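Local coordinates for protein tannase (PDB 6YQ4) that probably hydrolyses the galloyl esters of gallotannins, detoxifying these plant polyphenols for the bacterium, on an alpha/beta-hydrolase fold, at residues V226-R231 against G347-S352; L8-P12 against L148-P154; N127-A132 against F369-D375; F272-N277 against L289-K293. One frame throughout, in Å; residues are numbered along the deposited sequence. Where two conformers were deposited one is given.

Contact 1: residues V226-R231 against G347-S352; sequences VNSYSR and GDRMKS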
loop_
_atom_site.group_PDB
_atom_site.type_symbol
_atom_site.label_atom_id
_atom_site.label_comp_id
_atom_site.label_asym_id
_atom_site.label_seq_id
_atom_site.Cartn_x
_atom_site.Cartn_y
_atom_site.Cartn_z
ATOM N N VAL A 226 4.608 23.804 9.171
ATOM C CA VAL A 226 3.955 24.099 7.901
ATOM C C VAL A 226 2.474 24.286 8.221
ATOM O O VAL A 226 1.728 23.319 8.356
ATOM C CB VAL A 226 4.194 22.991 6.872
ATOM C CG1 VAL A 226 3.699 23.420 5.476
ATOM C CG2 VAL A 226 5.681 22.602 6.842
ATOM N N ASN A 227 2.053 25.535 8.369
ATOM C CA ASN A 227 0.758 25.854 8.960
ATOM C C ASN A 227 -0.295 26.276 7.939
ATOM O O ASN A 227 -1.405 26.649 8.330
ATOM C CB ASN A 227 0.925 26.944 10.019
ATOM C CG ASN A 227 1.715 26.455 11.217
ATOM O OD1 ASN A 227 1.695 25.262 11.544
ATOM N ND2 ASN A 227 2.418 27.365 11.872
ATOM N N SER A 228 0.014 26.214 6.654
ATOM C CA SER A 228 -0.973 26.429 5.603
ATOM C C SER A 228 -1.027 25.173 4.744
ATOM O O SER A 228 0.021 24.657 4.343
ATOM C CB SER A 228 -0.609 27.648 4.761
ATOM O OG SER A 228 0.407 27.306 3.840
ATOM N N TYR A 229 -2.232 24.666 4.490
ATOM C CA TYR A 229 -2.414 23.400 3.792
ATOM C C TYR A 229 -3.114 23.608 2.452
ATOM O O TYR A 229 -3.661 24.680 2.163
ATOM C CB TYR A 229 -3.216 22.402 4.647
ATOM C CG TYR A 229 -4.592 22.924 5.070
ATOM C CD1 TYR A 229 -4.746 23.685 6.220
ATOM C CD2 TYR A 229 -5.728 22.660 4.309
ATOM C CE1 TYR A 229 -5.987 24.170 6.599
ATOM C CE2 TYR A 229 -6.967 23.131 4.681
ATOM C CZ TYR A 229 -7.092 23.887 5.825
ATOM O OH TYR A 229 -8.326 24.364 6.190
ATOM N N SER A 230 -3.075 22.556 1.627
ATOM C CA SER A 230 -3.934 22.422 0.455
ATOM C C SER A 230 -3.943 20.965 0.022
ATOM O O SER A 230 -2.900 20.315 -0.018
ATOM C CB SER A 230 -3.508 23.315 -0.713
ATOM O OG SER A 230 -2.144 23.154 -1.013
ATOM N N ARG A 231 -5.129 20.472 -0.305
ATOM C CA ARG A 231 -5.365 19.053 -0.525
ATOM C C ARG A 231 -6.648 18.907 -1.321
ATOM O O ARG A 231 -7.503 19.801 -1.340
ATOM C CB ARG A 231 -5.488 18.290 0.802
ATOM C CG ARG A 231 -6.671 18.792 1.703
ATOM C CD ARG A 231 -6.786 17.954 2.990
ATOM N NE ARG A 231 -7.642 18.567 4.005
ATOM C CZ ARG A 231 -7.221 19.339 5.007
ATOM N NH1 ARG A 231 -5.937 19.619 5.142
ATOM N NH2 ARG A 231 -8.093 19.848 5.873
ATOM N N GLY A 347 6.598 22.978 -0.071
ATOM C CA GLY A 347 5.213 23.039 -0.486
ATOM C C GLY A 347 4.305 23.428 0.672
ATOM O O GLY A 347 4.734 23.652 1.805
ATOM N N ASP A 348 3.010 23.507 0.373
ATOM C CA ASP A 348 2.001 23.518 1.425
ATOM C C ASP A 348 1.821 22.107 1.953
ATOM O O ASP A 348 1.942 21.138 1.214
ATOM C CB ASP A 348 0.652 24.001 0.901
ATOM C CG ASP A 348 0.519 25.497 0.895
ATOM O OD1 ASP A 348 1.332 26.223 1.510
ATOM O OD2 ASP A 348 -0.427 25.946 0.248
ATOM N N ARG A 349 1.509 21.988 3.232
ATOM C CA ARG A 349 1.178 20.687 3.793
ATOM C C ARG A 349 -0.130 20.195 3.182
ATOM O O ARG A 349 -0.929 20.980 2.686
ATOM C CB ARG A 349 1.081 20.774 5.327
ATOM C CG ARG A 349 -0.265 20.374 5.941
ATOM C CD ARG A 349 -0.567 21.060 7.290
ATOM N NE ARG A 349 0.566 21.126 8.215
ATOM C CZ ARG A 349 0.732 20.339 9.280
ATOM N NH1 ARG A 349 1.797 20.489 10.053
ATOM N NH2 ARG A 349 -0.154 19.393 9.572
ATOM N N MET A 350 -0.340 18.882 3.216
ATOM C CA MET A 350 -1.574 18.307 2.691
ATOM C C MET A 350 -2.607 18.036 3.786
ATOM O O MET A 350 -3.614 18.733 3.891
ATOM C CB MET A 350 -1.274 17.018 1.953
ATOM C CG MET A 350 -2.369 16.630 1.010
ATOM S SD MET A 350 -2.237 14.941 0.463
ATOM C CE MET A 350 -3.937 14.375 0.632
ATOM N N LYS A 351 -2.388 17.009 4.590
ATOM C CA LYS A 351 -3.360 16.663 5.608
ATOM C C LYS A 351 -3.162 17.535 6.843
ATOM O O LYS A 351 -2.075 18.052 7.102
ATOM C CB LYS A 351 -3.244 15.179 5.963
ATOM C CG LYS A 351 -3.358 14.264 4.755
ATOM C CD LYS A 351 -3.700 12.840 5.134
ATOM C CE LYS A 351 -3.946 12.021 3.883
ATOM N NZ LYS A 351 -3.885 10.536 4.143
ATOM N N SER A 352 -4.246 17.708 7.606
ATOM C CA SER A 352 -4.253 18.462 8.847
ATOM C C SER A 352 -4.176 17.527 10.052
ATOM O O SER A 352 -4.716 16.419 10.016
ATOM C CB SER A 352 -5.515 19.324 8.947
ATOM O OG SER A 352 -5.691 20.051 7.750
HETATM O O HOH W 1 -2.952 27.435 1.663
HETATM O O HOH W 2 -0.151 19.707 -0.504
#
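With chi1 at 60°, R231 places CG between its backbone N and carbonyl carbon, and from there the chain runs extended to NE, carrying the guanidinium to M350 and S352. Two acceptors meet its NH1. M350 O lies 2.8 Å from R231 NH1, within both the guanidinium plane and its own carbonyl plane; S352 OG, 2.7 Å from the same NH1, sits 27° out of the guanidinium plane. Arginine suits this place: its long chain reaches past M350, and its flat guanidinium offers NH1 with two hydrogens, one for each acceptor. That hydroxyl also lies 4.0 Å above the centre of the Y229 ring. Strand 228-232 already pairs with strand 252-256 in a two-stranded antiparallel sheet, apart from the central sheet, and the loop 347-352 meets it in a single bridge. R349 N donates to S228 O at 3.3 Å, and S230 N donates to R349 O at 2.9 Å, the pattern of a parallel bridge although the two segments run 80° apart end to end. V226, a compact branched residue, packs its CG1 3.4 Å from R349 N. One water donates to both S230 O and D348 O, a second to Y229 O and D348 OD2.

Contact 2: residues L8-P12 against L148-P154; sequences LKFNP and LNDEVMP. With MG (magnesium ion), chain E.
M153 lies across the F10 ring and meets it with nearly every side-chain atom. Its CB starts 3.9 Å from F10 CD2, and CG passes 4.1 Å from F10 CE2. Chi1 (179°) and chi2 (178°) extend the chain and carry SD above the ring, 4.6 Å from the F10 centroid and close to its normal, a Met-aromatic contact. A bend at chi3 (-43°) then turns CE down onto the face, 3.7 Å from the centroid of F10, in a CH-pi contact offset toward the rim. Methionine suits this job, its flexible thioether letting sulfur and methyl both settle over the ring. V152 CG1 reaches the edge of the same ring, and Y32 meets it as well. The segment 148-154 leads from helix 134-148 toward strand 160-163 and wraps a magnesium ion, which D150 binds through O and OD2, M153 through O at 2.3 Å, and G155 through O. M153 thus holds the metal with its carbonyl oxygen and F10 with its side chain. N149, just past the helix, uses both ends of its amide on the 8-12 segment. Its ND2 donates to L8 O at 3.1 Å, with L8 O in the amide plane, and also to Y145 O. F10 N gives its hydrogen to N149 OD1 at 2.7 Å from well above the carbonyl plane. P12 CG rests 3.8 Å from V152 CG2.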
loop_
_atom_site.group_PDB
_atom_site.type_symbol
_atom_site.label_atom_id
_atom_site.label_comp_id
_atom_site.label_asym_id
_atom_site.label_seq_id
_atom_site.Cartn_x
_atom_site.Cartn_y
_atom_site.Cartn_z
ATOM N N LEU A 8 -14.577 -24.771 -5.458
ATOM C CA LEU A 8 -13.387 -23.935 -5.582
ATOM C C LEU A 8 -12.358 -24.422 -6.592
ATOM O O LEU A 8 -11.291 -23.808 -6.693
ATOM C CB LEU A 8 -12.697 -23.787 -4.221
ATOM C CG LEU A 8 -13.323 -22.758 -3.282
ATOM C CD1 LEU A 8 -12.361 -22.383 -2.170
ATOM C CD2 LEU A 8 -13.834 -21.522 -4.060
ATOM N N LYS A 9 -12.614 -25.495 -7.336
ATOM C CA LYS A 9 -11.599 -25.956 -8.272
ATOM C C LYS A 9 -11.699 -25.196 -9.589
ATOM O O LYS A 9 -12.788 -24.861 -10.065
ATOM C CB LYS A 9 -11.670 -27.469 -8.506
ATOM C CG LYS A 9 -10.606 -28.228 -7.657
ATOM C CD LYS A 9 -9.169 -28.036 -8.209
ATOM C CE LYS A 9 -8.113 -28.953 -7.583
ATOM N NZ LYS A 9 -8.263 -29.142 -6.116
ATOM N N PHE A 10 -10.536 -24.925 -10.158
ATOM C CA PHE A 10 -10.397 -24.102 -11.345
ATOM C C PHE A 10 -10.637 -24.941 -12.592
ATOM O O PHE A 10 -10.057 -26.021 -12.756
ATOM C CB PHE A 10 -8.996 -23.495 -11.353
ATOM C CG PHE A 10 -8.620 -22.816 -12.625
ATOM C CD1 PHE A 10 -8.995 -21.505 -12.860
ATOM C CD2 PHE A 10 -7.852 -23.476 -13.571
ATOM C CE1 PHE A 10 -8.628 -20.866 -14.032
ATOM C CE2 PHE A 10 -7.484 -22.850 -14.737
ATOM C CZ PHE A 10 -7.872 -21.538 -14.972
ATOM N N ASN A 11 -11.479 -24.430 -13.478
ATOM C CA ASN A 11 -11.830 -25.137 -14.696
ATOM C C ASN A 11 -11.089 -24.529 -15.877
ATOM O O ASN A 11 -11.486 -23.465 -16.368
ATOM C CB ASN A 11 -13.341 -25.079 -14.919
ATOM C CG ASN A 11 -13.809 -26.125 -15.875
ATOM O OD1 ASN A 11 -13.148 -26.402 -16.874
ATOM N ND2 ASN A 11 -14.943 -26.742 -15.568
ATOM N N PRO A 12 -10.020 -25.157 -16.375
ATOM C CA PRO A 12 -9.279 -24.583 -17.511
ATOM C C PRO A 12 -10.079 -24.540 -18.802
ATOM O O PRO A 12 -9.587 -23.987 -19.795
ATOM C CB PRO A 12 -8.060 -25.523 -17.657
ATOM C CG PRO A 12 -7.999 -26.308 -16.383
ATOM C CD PRO A 12 -9.423 -26.415 -15.903
ATOM N N LEU A 148 -4.320 -23.880 -4.009
ATOM C CA LEU A 148 -5.170 -25.061 -4.137
ATOM C C LEU A 148 -5.279 -25.536 -5.578
ATOM O O LEU A 148 -5.377 -26.745 -5.829
ATOM C CB LEU A 148 -6.557 -24.759 -3.570
ATOM C CG LEU A 148 -7.502 -25.966 -3.493
ATOM C CD1 LEU A 148 -7.947 -26.266 -2.076
ATOM C CD2 LEU A 148 -8.712 -25.732 -4.367
ATOM N N ASN A 149 -5.252 -24.616 -6.539
ATOM C CA ASN A 149 -5.421 -24.951 -7.947
ATOM C C ASN A 149 -4.124 -24.897 -8.725
ATOM O O ASN A 149 -4.167 -24.830 -9.955
ATOM C CB ASN A 149 -6.413 -24.004 -8.611
ATOM C CG ASN A 149 -7.801 -24.191 -8.116
ATOM O OD1 ASN A 149 -8.462 -25.164 -8.459
ATOM N ND2 ASN A 149 -8.269 -23.254 -7.314
ATOM N N ASP A 150 -2.977 -24.877 -8.041
ATOM C CA ASP A 150 -1.705 -24.730 -8.745
ATOM C C ASP A 150 -1.494 -25.859 -9.746
ATOM O O ASP A 150 -1.064 -25.618 -10.881
ATOM C CB ASP A 150 -0.551 -24.670 -7.740
ATOM C CG ASP A 150 0.759 -24.203 -8.368
ATOM O OD1 ASP A 150 1.822 -24.369 -7.724
ATOM O OD2 ASP A 150 0.725 -23.672 -9.500
ATOM N N GLU A 151 -1.824 -27.093 -9.357
ATOM C CA GLU A 151 -1.461 -28.235 -10.187
ATOM C C GLU A 151 -2.260 -28.265 -11.476
ATOM O O GLU A 151 -1.789 -28.801 -12.482
ATOM C CB GLU A 151 -1.644 -29.534 -9.409
ATOM C CG GLU A 151 -0.641 -29.659 -8.258
ATOM C CD GLU A 151 -0.817 -30.932 -7.441
ATOM O OE1 GLU A 151 -1.784 -31.689 -7.703
ATOM O OE2 GLU A 151 0.020 -31.178 -6.544
ATOM N N VAL A 152 -3.446 -27.671 -11.488
ATOM C CA VAL A 152 -4.249 -27.676 -12.696
ATOM C C VAL A 152 -4.212 -26.333 -13.427
ATOM O O VAL A 152 -4.525 -26.286 -14.627
ATOM C CB VAL A 152 -5.695 -28.104 -12.358
ATOM C CG1 VAL A 152 -6.390 -27.055 -11.485
ATOM C CG2 VAL A 152 -6.474 -28.407 -13.624
ATOM N N MET A 153 -3.808 -25.258 -12.762
ATOM C CA MET A 153 -3.764 -23.937 -13.385
ATOM C C MET A 153 -2.369 -23.643 -13.922
ATOM O O MET A 153 -1.372 -23.926 -13.247
ATOM C CB MET A 153 -4.164 -22.845 -12.388
ATOM C CG MET A 153 -4.134 -21.408 -12.942
ATOM S SD MET A 153 -4.660 -20.132 -11.752
ATOM C CE MET A 153 -6.073 -20.975 -11.042
ATOM N N PRO A 154 -2.266 -23.101 -15.136
ATOM C CA PRO A 154 -0.947 -22.717 -15.651
ATOM C C PRO A 154 -0.261 -21.717 -14.735
ATOM O O PRO A 154 -0.901 -20.951 -14.004
ATOM C CB PRO A 154 -1.268 -22.106 -17.026
ATOM C CG PRO A 154 -2.527 -22.793 -17.454
ATOM C CD PRO A 154 -3.313 -23.028 -16.174
HETATM MG MG MG E . 0.481 -23.914 -11.905
#

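Contact 3: residues N127-A132 against F369-D375; sequences NYIGKA and FGDKKSD
Y128 and K131 reach from the loop 127-132 onto a type I beta turn, D371 to S374, and onto D375 just beyond it. Y128 N donates to K372 O at 3.1 Å. The Y128 ring turns its edge to D371 O, which lies 3.3 Å from CD2, while its hydroxyl comes beside the D375 carboxylate, whose plane is 29° from that of the ring. K131, bent at chi2 (-62°), runs past G370, a glycine with no CB to run into K131 CE or S374 O; K131 CB lies 3.1 Å from G370 O. Its CE passes 3.8 Å above the Y128 ring plane, near the rim. A long, flexible lysine suits bringing NZ to D375: K131 NZ donates to D375 O at 2.6 Å and forms a salt bridge with D375 OD1, approaching from above the carboxylate plane. A132 CB touches the F369 ring. Further out, N367 O also accepts from NZ, and R236 holds D375 OD2, sharing D375 between two cations. Backbone bonds both ways between D371 and S374 close the turn, and D371 OD2 pairs with K377. D371 OD1 completes an Asx turn, taking K373 N at 3.2 Å from 41° above its carboxylate plane.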
loop_
_atom_site.group_PDB
_atom_site.type_symbol
_atom_site.label_atom_id
_atom_site.label_comp_id
_atom_site.label_asym_id
_atom_site.label_seq_id
_atom_site.Cartn_x
_atom_site.Cartn_y
_atom_site.Cartn_z
ATOM N N ASN A 127 -25.517 -4.135 8.367
ATOM C CA ASN A 127 -24.276 -4.353 9.106
ATOM C C ASN A 127 -23.061 -4.237 8.195
ATOM O O ASN A 127 -23.065 -4.711 7.054
ATOM C CB ASN A 127 -24.278 -5.726 9.759
ATOM C CG ASN A 127 -25.400 -5.894 10.735
ATOM O OD1 ASN A 127 -25.472 -5.188 11.740
ATOM N ND2 ASN A 127 -26.297 -6.828 10.445
ATOM N N TYR A 128 -22.005 -3.636 8.731
ATOM C CA TYR A 128 -20.753 -3.466 8.001
ATOM C C TYR A 128 -19.993 -4.782 7.892
ATOM O O TYR A 128 -19.772 -5.473 8.895
ATOM C CB TYR A 128 -19.902 -2.412 8.692
ATOM C CG TYR A 128 -20.545 -1.044 8.702
ATOM C CD1 TYR A 128 -20.837 -0.388 7.507
ATOM C CD2 TYR A 128 -20.888 -0.419 9.903
ATOM C CE1 TYR A 128 -21.449 0.873 7.500
ATOM C CE2 TYR A 128 -21.484 0.841 9.920
ATOM C CZ TYR A 128 -21.766 1.479 8.709
ATOM O OH TYR A 128 -22.330 2.723 8.691
ATOM N N ILE A 129 -19.575 -5.109 6.670
ATOM C CA ILE A 129 -18.919 -6.369 6.346
ATOM C C ILE A 129 -17.544 -6.172 5.732
ATOM O O ILE A 129 -16.919 -7.152 5.308
ATOM C CB ILE A 129 -19.798 -7.217 5.406
ATOM C CG1 ILE A 129 -20.043 -6.444 4.112
ATOM C CG2 ILE A 129 -21.101 -7.572 6.082
ATOM C CD1 ILE A 129 -20.682 -7.250 3.027
ATOM N N GLY A 130 -17.052 -4.938 5.663
ATOM C CA GLY A 130 -15.771 -4.691 5.033
ATOM C C GLY A 130 -14.862 -3.799 5.850
ATOM O O GLY A 130 -13.938 -3.172 5.316
ATOM N N LYS A 131 -15.138 -3.712 7.146
ATOM C CA LYS A 131 -14.200 -3.091 8.051
ATOM C C LYS A 131 -13.039 -4.042 8.304
ATOM O O LYS A 131 -13.117 -5.248 8.041
ATOM C CB LYS A 131 -14.870 -2.722 9.373
ATOM C CG LYS A 131 -16.176 -1.967 9.235
ATOM C CD LYS A 131 -15.957 -0.649 8.530
ATOM C CE LYS A 131 -16.975 0.365 8.996
ATOM N NZ LYS A 131 -16.651 1.717 8.496
ATOM N N ALA A 132 -11.960 -3.479 8.830
ATOM C CA ALA A 132 -10.749 -4.244 9.099
ATOM C C ALA A 132 -11.083 -5.493 9.913
ATOM O O ALA A 132 -11.860 -5.419 10.868
ATOM C CB ALA A 132 -9.750 -3.367 9.851
ATOM N N PHE A 369 -11.503 1.257 10.717
ATOM C CA PHE A 369 -11.496 0.610 12.023
ATOM C C PHE A 369 -12.849 0.656 12.730
ATOM O O PHE A 369 -12.917 0.357 13.925
ATOM C CB PHE A 369 -10.411 1.228 12.921
ATOM C CG PHE A 369 -9.008 0.787 12.551
ATOM C CD1 PHE A 369 -8.657 -0.548 12.597
ATOM C CD2 PHE A 369 -8.077 1.697 12.100
ATOM C CE1 PHE A 369 -7.410 -0.961 12.225
ATOM C CE2 PHE A 369 -6.807 1.302 11.750
ATOM C CZ PHE A 369 -6.472 -0.035 11.803
ATOM N N GLY A 370 -13.925 1.005 12.031
ATOM C CA GLY A 370 -15.242 0.652 12.539
ATOM C C GLY A 370 -15.419 -0.857 12.610
ATOM O O GLY A 370 -14.485 -1.600 12.280
ATOM N N ASP A 371 -16.576 -1.330 13.055
ATOM C CA ASP A 371 -16.865 -2.760 13.050
ATOM C C ASP A 371 -18.308 -2.960 12.586
ATOM O O ASP A 371 -18.931 -2.056 12.015
ATOM C CB ASP A 371 -16.546 -3.378 14.427
ATOM C CG ASP A 371 -17.396 -2.800 15.560
ATOM O OD1 ASP A 371 -18.397 -2.112 15.277
ATOM O OD2 ASP A 371 -17.059 -3.036 16.751
ATOM N N LYS A 372 -18.856 -4.159 12.834
ATOM C CA LYS A 372 -20.151 -4.542 12.263
ATOM C C LYS A 372 -21.231 -3.526 12.579
ATOM O O LYS A 372 -22.176 -3.361 11.801
ATOM C CB LYS A 372 -20.576 -5.929 12.769
ATOM C CG LYS A 372 -19.477 -7.005 12.645
ATOM C CD LYS A 372 -20.013 -8.416 12.928
ATOM C CE LYS A 372 -19.043 -9.513 12.455
ATOM N NZ LYS A 372 -19.659 -10.881 12.529
ATOM N N LYS A 373 -21.091 -2.818 13.698
ATOM C CA LYS A 373 -22.109 -1.905 14.165
ATOM C C LYS A 373 -21.602 -0.491 14.404
ATOM O O LYS A 373 -22.344 0.353 14.922
ATOM C CB LYS A 373 -22.742 -2.432 15.442
ATOM C CG LYS A 373 -24.132 -1.822 15.548
ATOM C CD LYS A 373 -24.891 -2.645 16.523
ATOM C CE LYS A 373 -25.191 -1.931 17.813
ATOM N NZ LYS A 373 -25.121 -3.105 18.674
ATOM N N SER A 374 -20.372 -0.196 14.031
ATOM C CA SER A 374 -19.795 1.113 14.283
ATOM C C SER A 374 -19.140 1.545 12.992
ATOM O O SER A 374 -18.383 0.770 12.412
ATOM C CB SER A 374 -18.752 1.069 15.416
ATOM O OG SER A 374 -19.353 1.054 16.699
ATOM N N ASP A 375 -19.428 2.765 12.538
ATOM C CA ASP A 375 -18.903 3.189 11.246
ATOM C C ASP A 375 -17.442 3.651 11.328
ATOM O O ASP A 375 -16.706 3.515 10.343
ATOM C CB ASP A 375 -19.781 4.295 10.662
ATOM C CG ASP A 375 -19.500 4.547 9.196
ATOM O OD1 ASP A 375 -19.372 3.560 8.454
ATOM O OD2 ASP A 375 -19.380 5.723 8.794
HETATM O O HOH W 3 -12.911 -4.071 12.645
#

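Contact 4: residues F272-N277 against L289-K293; sequences FPIYLN and LTLDK
N277 and P273, one turn apart on helix 259-279, face an extended strip of backbone at T290 and L291, where the chain has come back alongside the helix. The CA atoms are 5.2 Å apart at P273 and L291, and 5.3 Å apart at N277 and T290. The helix is kinked here: the nitrogens of P273 and I274 make no bond to the preceding turn, and proline, lacking an N-H, is well placed at such a break. N277 holds CG beside its backbone N (chi1 -62°), bringing the amide to extended L291, whose N-H and C=O it meets. L291 N donates to N277 OD1 at 3.0 Å, on a lone pair in the carbonyl plane. N277 ND2 donates to L291 O at 3.0 Å, nearly straight at 173° and within the amide plane. This pair of bonds, much like that between neighbouring beta strands, fixes the rotation of the amide and explains why asparagine, donor and acceptor at once, suits the position. The contact belongs to the largely helical region between strands 202-206 and 435-439 of the central sheet, where many alpha/beta hydrolases insert a lid. Beside the polar pair the packing is apolar. L291 CB sits 3.8 Å from P273 CB, and L291 CD1 reaches 3.6 Å to F272 CD2. L276 CD2, 4.0 Å from L291 CD1, also lies against L289 O and T290 CA. W221 of helix 212-223 meets the F272 ring, and helices 298-316 and 450-461 border it. A water donates to L276 O at 2.7 Å and to L289 O, joining the backbones.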
loop_
_atom_site.group_PDB
_atom_site.type_symbol
_atom_site.label_atom_id
_atom_site.label_comp_id
_atom_site.label_asym_id
_atom_site.label_seq_id
_atom_site.Cartn_x
_atom_site.Cartn_y
_atom_site.Cartn_z
ATOM N N PHE A 272 6.997 11.225 18.278
ATOM C CA PHE A 272 7.624 10.337 17.302
ATOM C C PHE A 272 8.989 9.778 17.744
ATOM O O PHE A 272 9.246 8.585 17.533
ATOM C CB PHE A 272 7.763 11.064 15.965
ATOM C CG PHE A 272 8.251 10.188 14.839
ATOM C CD1 PHE A 272 7.507 9.081 14.420
ATOM C CD2 PHE A 272 9.463 10.471 14.195
ATOM C CE1 PHE A 272 7.963 8.273 13.367
ATOM C CE2 PHE A 272 9.915 9.675 13.144
ATOM C CZ PHE A 272 9.163 8.575 12.732
ATOM N N PRO A 273 9.885 10.575 18.355
ATOM C CA PRO A 273 11.174 10.005 18.790
ATOM C C PRO A 273 11.048 8.848 19.765
ATOM O O PRO A 273 11.855 7.910 19.702
ATOM C CB PRO A 273 11.889 11.209 19.426
ATOM C CG PRO A 273 11.315 12.394 18.718
ATOM C CD PRO A 273 9.854 12.038 18.572
ATOM N N ILE A 274 10.078 8.889 20.681
ATOM C CA ILE A 274 9.890 7.761 21.585
ATOM C C ILE A 274 9.554 6.513 20.785
ATOM O O ILE A 274 10.004 5.406 21.107
ATOM C CB ILE A 274 8.802 8.063 22.635
ATOM C CG1 ILE A 274 8.768 9.562 23.007
ATOM C CG2 ILE A 274 9.017 7.181 23.854
ATOM C CD1 ILE A 274 7.602 9.995 23.940
ATOM N N TYR A 275 8.781 6.670 19.710
ATOM C CA TYR A 275 8.382 5.493 18.952
ATOM C C TYR A 275 9.513 5.014 18.055
ATOM O O TYR A 275 9.867 3.831 18.069
ATOM C CB TYR A 275 7.130 5.762 18.127
ATOM C CG TYR A 275 6.918 4.692 17.059
ATOM C CD1 TYR A 275 6.612 3.366 17.411
ATOM C CD2 TYR A 275 7.058 4.996 15.698
ATOM C CE1 TYR A 275 6.420 2.387 16.438
ATOM C CE2 TYR A 275 6.884 4.030 14.722
ATOM C CZ TYR A 275 6.562 2.734 15.087
ATOM O OH TYR A 275 6.417 1.792 14.094
ATOM N N LEU A 276 10.094 5.922 17.275
ATOM C CA LEU A 276 11.159 5.531 16.367
ATOM C C LEU A 276 12.316 4.860 17.103
ATOM O O LEU A 276 12.827 3.833 16.645
ATOM C CB LEU A 276 11.653 6.738 15.583
ATOM C CG LEU A 276 12.729 6.268 14.603
ATOM C CD1 LEU A 276 12.273 6.549 13.177
ATOM C CD2 LEU A 276 14.106 6.891 14.908
ATOM N N ASN A 277 12.719 5.391 18.266
ATOM C CA ASN A 277 13.828 4.764 18.987
ATOM C C ASN A 277 13.471 3.381 19.495
ATOM O O ASN A 277 14.370 2.575 19.753
ATOM C CB ASN A 277 14.276 5.623 20.157
ATOM C CG ASN A 277 14.771 6.949 19.716
ATOM O OD1 ASN A 277 15.152 7.108 18.564
ATOM N ND2 ASN A 277 14.749 7.933 20.612
ATOM N N LEU A 289 19.551 4.205 13.978
ATOM C CA LEU A 289 18.845 5.390 13.539
ATOM C C LEU A 289 17.971 5.832 14.708
ATOM O O LEU A 289 17.079 5.097 15.136
ATOM C CB LEU A 289 18.048 5.071 12.272
ATOM C CG LEU A 289 18.961 4.647 11.102
ATOM C CD1 LEU A 289 18.186 4.135 9.937
ATOM C CD2 LEU A 289 19.855 5.788 10.633
ATOM N N THR A 290 18.264 7.002 15.266
ATOM C CA THR A 290 17.563 7.504 16.435
ATOM C C THR A 290 17.196 8.977 16.251
ATOM O O THR A 290 17.588 9.635 15.275
ATOM C CB THR A 290 18.409 7.331 17.697
ATOM O OG1 THR A 290 19.578 8.158 17.593
ATOM C CG2 THR A 290 18.805 5.868 17.872
ATOM N N LEU A 291 16.447 9.492 17.224
ATOM C CA LEU A 291 16.086 10.896 17.299
ATOM C C LEU A 291 16.212 11.355 18.743
ATOM O O LEU A 291 15.813 10.627 19.661
ATOM C CB LEU A 291 14.654 11.137 16.786
ATOM C CG LEU A 291 14.439 10.918 15.286
ATOM C CD1 LEU A 291 12.947 10.770 14.916
ATOM C CD2 LEU A 291 15.111 12.033 14.484
ATOM N N ASP A 292 16.807 12.545 18.922
ATOM C CA ASP A 292 16.781 13.320 20.161
ATOM C C ASP A 292 15.361 13.788 20.493
ATOM O O ASP A 292 14.427 13.680 19.691
ATOM C CB ASP A 292 17.637 14.592 20.058
ATOM C CG ASP A 292 19.086 14.328 19.675
ATOM O OD1 ASP A 292 19.613 13.225 19.952
ATOM O OD2 ASP A 292 19.711 15.261 19.114
ATOM N N LYS A 293 15.228 14.385 21.685
ATOM C CA LYS A 293 13.938 14.923 22.112
ATOM C C LYS A 293 13.538 16.145 21.294
ATOM O O LYS A 293 12.343 16.406 21.123
ATOM C CB LYS A 293 13.973 15.266 23.606
ATOM C CG LYS A 293 13.988 14.042 24.508
ATOM C CD LYS A 293 12.931 14.122 25.610
ATOM C CE LYS A 293 13.051 12.941 26.578
ATOM N NZ LYS A 293 13.086 13.380 28.007
HETATM O O HOH W 4 15.200 3.067 15.711
#

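In the fold
Contacts 1 and 4 belong to the region inserted between strands 202-206 and 435-439, with centres 24 Å apart and nearest atoms about 13 Å apart. Contact 3 ties that region to the loop before helix 134-148; its nearest atoms are about 12 Å from contact 1. Contact 2, with the magnesium ion, lies across the chain's centre from contacts 1 and 4, its centre 50 Å from that of contact 1. Along the sequence contacts 2 and 3 cross, although about 17 Å separates their nearest atoms. A probable catalytic triad of S166, H476 and D444 lies near the side chain of M350 in contact 1, without touching it, so this side chain probably lies close to the active site.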